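PDB 3LV9: putative transporter from Clostridium difficile 630, which is a membrane protein of uncertain function, represented here by its paired CBS domains, and as a whole may bind flavin adenine dinucleotide. Local coordinates for residues M35-E40 against P60-N65. Residues are numbered along the deposited sequence; the frame is centred on the assembly and turned at random.
Sequences MVCIYE and PVCRKN. With PO4 (phosphate ion), chain B.
A disulfide joins C37, just ahead of strand 38-39, to C62 of the parallel neighbour 58-62, its CB-SG-SG-CB torsion being 102°; the modelled sulfur-sulfur distance is improbably short and its exact value doubtful. C62 turns SG anti to its own carbonyl carbon, beside the backbone N (chi1 -47°), and the same sulfur lies above one face of the Y39 ring, 4.9 Å from the centroid, in a rather distant sulfur-aromatic contact. The ring also meets C62 CB through CD1 at 3.9 Å, while N65 CA sits at its edge; the Y39 hydroxyl points to a phosphate ion, probably from the crystallisation liquor and also bound by K66, over a modelled distance too short to trust. These strands belong to a beta-alpha-beta unit of the first CBS domain, with helix 44-53 forming the crossover. Backbone bonds tie them, from I38 N to P60 O (2.9 Å) and from C62 N to I38 O (2.9 Å); on the other face from Y39 and C62, I38 and V61 lie side by side. Just past the strands, E40 extends beyond CG to R63, whose guanidinium grips the carboxylate side-on in a salt bridge: NE meets OE2, which lies in the guanidinium plane, at 2.5 Å from above the carboxylate plane, and NH2 reaches OE1 on its syn side.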
loop_
_atom_site.group_PDB
_atom_site.type_symbol
_atom_site.label_atom_id
_atom_site.label_comp_id
_atom_site.label_asym_id
_atom_site.label_seq_id
_atom_site.Cartn_x
_atom_site.Cartn_y
_atom_site.Cartn_z
HETATM N N MSE A 35 7.948 -13.358 -6.661
HETATM C CA MSE A 35 6.650 -13.174 -6.048
HETATM C C MSE A 35 6.629 -13.836 -4.669
HETATM O O MSE A 35 7.099 -14.963 -4.499
HETATM C CB MSE A 35 5.595 -13.761 -6.986
HETATM C CG MSE A 35 4.387 -14.324 -6.341
HETATM SE SE MSE A 35 3.156 -15.001 -7.698
HETATM C CE MSE A 35 2.044 -16.123 -6.578
ATOM N N VAL A 36 6.103 -13.148 -3.685
ATOM C CA VAL A 36 5.914 -13.773 -2.401
ATOM C C VAL A 36 4.493 -14.234 -2.138
ATOM O O VAL A 36 3.583 -13.444 -2.097
ATOM C CB VAL A 36 6.356 -12.851 -1.289
ATOM C CG1 VAL A 36 5.871 -13.382 0.020
ATOM C CG2 VAL A 36 7.898 -12.746 -1.280
ATOM N N CYS A 37 4.340 -15.534 -1.933
ATOM C CA CYS A 37 3.083 -16.178 -1.610
ATOM C C CYS A 37 3.099 -16.570 -0.156
ATOM O O CYS A 37 4.085 -17.107 0.332
ATOM C CB CYS A 37 2.902 -17.476 -2.437
ATOM S SG CYS A 37 1.160 -17.702 -2.898
ATOM N N ILE A 38 1.990 -16.350 0.531
ATOM C CA ILE A 38 1.777 -16.948 1.796
ATOM C C ILE A 38 1.170 -18.313 1.537
ATOM O O ILE A 38 0.094 -18.391 0.955
ATOM C CB ILE A 38 0.779 -16.134 2.596
ATOM C CG1 ILE A 38 1.368 -14.762 2.950
ATOM C CG2 ILE A 38 0.440 -16.872 3.891
ATOM C CD1 ILE A 38 0.515 -13.965 3.876
ATOM N N TYR A 39 1.808 -19.394 1.969
ATOM C CA TYR A 39 1.207 -20.726 1.771
ATOM C C TYR A 39 0.212 -20.999 2.906
ATOM O O TYR A 39 0.406 -20.530 4.029
ATOM C CB TYR A 39 2.283 -21.817 1.705
ATOM C CG TYR A 39 3.243 -21.656 0.533
ATOM C CD1 TYR A 39 3.057 -22.357 -0.641
ATOM C CD2 TYR A 39 4.343 -20.833 0.614
ATOM C CE1 TYR A 39 3.914 -22.225 -1.704
ATOM C CE2 TYR A 39 5.214 -20.688 -0.474
ATOM C CZ TYR A 39 4.973 -21.377 -1.622
ATOM O OH TYR A 39 5.804 -21.243 -2.700
ATOM N N GLU A 40 -0.843 -21.755 2.649
ATOM C CA GLU A 40 -1.792 -22.007 3.745
ATOM C C GLU A 40 -1.142 -22.754 4.916
ATOM O O GLU A 40 -1.614 -22.659 6.027
ATOM C CB GLU A 40 -3.140 -22.661 3.287
ATOM C CG GLU A 40 -3.056 -24.022 2.686
ATOM C CD GLU A 40 -4.439 -24.618 2.286
ATOM O OE1 GLU A 40 -5.527 -24.075 2.610
ATOM O OE2 GLU A 40 -4.423 -25.654 1.618
ATOM N N PRO A 60 -0.836 -12.768 -2.225
ATOM C CA PRO A 60 -1.457 -13.986 -2.621
ATOM C C PRO A 60 -1.221 -15.110 -1.627
ATOM O O PRO A 60 -0.200 -15.136 -0.993
ATOM C CB PRO A 60 -0.802 -14.299 -3.954
ATOM C CG PRO A 60 0.535 -13.676 -3.866
ATOM C CD PRO A 60 0.404 -12.494 -2.968
ATOM N N VAL A 61 -2.212 -15.998 -1.510
ATOM C CA VAL A 61 -2.176 -17.155 -0.694
ATOM C C VAL A 61 -2.189 -18.363 -1.660
ATOM O O VAL A 61 -3.005 -18.416 -2.611
ATOM C CB VAL A 61 -3.413 -17.188 0.220
ATOM C CG1 VAL A 61 -3.522 -18.491 0.938
ATOM C CG2 VAL A 61 -3.378 -16.036 1.199
ATOM N N CYS A 62 -1.266 -19.288 -1.425
ATOM C CA CYS A 62 -1.087 -20.514 -2.199
ATOM C C CYS A 62 -1.273 -21.765 -1.387
ATOM O O CYS A 62 -0.932 -21.800 -0.244
ATOM C CB CYS A 62 0.327 -20.613 -2.750
ATOM S SG CYS A 62 0.965 -19.230 -3.494
ATOM N N ARG A 63 -1.756 -22.808 -2.028
ATOM C CA ARG A 63 -1.800 -24.148 -1.473
ATOM C C ARG A 63 -0.703 -24.916 -2.164
ATOM O O ARG A 63 -0.728 -25.106 -3.380
ATOM C CB ARG A 63 -3.185 -24.756 -1.744
ATOM C CG ARG A 63 -3.415 -26.252 -1.484
ATOM C CD ARG A 63 -4.931 -26.599 -1.665
ATOM N NE ARG A 63 -5.712 -26.095 -0.512
ATOM C CZ ARG A 63 -7.025 -25.793 -0.498
ATOM N NH1 ARG A 63 -7.790 -25.937 -1.581
ATOM N NH2 ARG A 63 -7.594 -25.325 0.623
ATOM N N LYS A 64 0.293 -25.302 -1.385
ATOM C CA LYS A 64 1.379 -26.183 -1.836
ATOM C C LYS A 64 2.415 -25.519 -2.738
ATOM O O LYS A 64 3.602 -25.513 -2.416
ATOM C CB LYS A 64 0.835 -27.478 -2.494
ATOM C CG LYS A 64 0.283 -28.518 -1.517
ATOM C CD LYS A 64 1.179 -28.681 -0.283
ATOM C CE LYS A 64 1.401 -30.140 0.132
ATOM N NZ LYS A 64 2.415 -30.230 1.266
ATOM N N ASN A 65 1.976 -25.010 -3.876
ATOM C CA ASN A 65 2.859 -24.363 -4.839
ATOM C C ASN A 65 2.242 -23.086 -5.417
ATOM O O ASN A 65 1.055 -22.801 -5.241
ATOM C CB ASN A 65 3.176 -25.322 -5.970
ATOM C CG ASN A 65 1.939 -25.834 -6.620
ATOM O OD1 ASN A 65 1.286 -25.112 -7.367
ATOM N ND2 ASN A 65 1.567 -27.065 -6.301
HETATM P P PO4 B . 8.951 -20.194 -2.406
HETATM O O1 PO4 B . 10.338 -20.730 -2.683
HETATM O O2 PO4 B . 8.010 -20.866 -3.369
HETATM O O3 PO4 B . 8.456 -20.525 -1.021
HETATM O O4 PO4 B . 9.018 -18.696 -2.594
#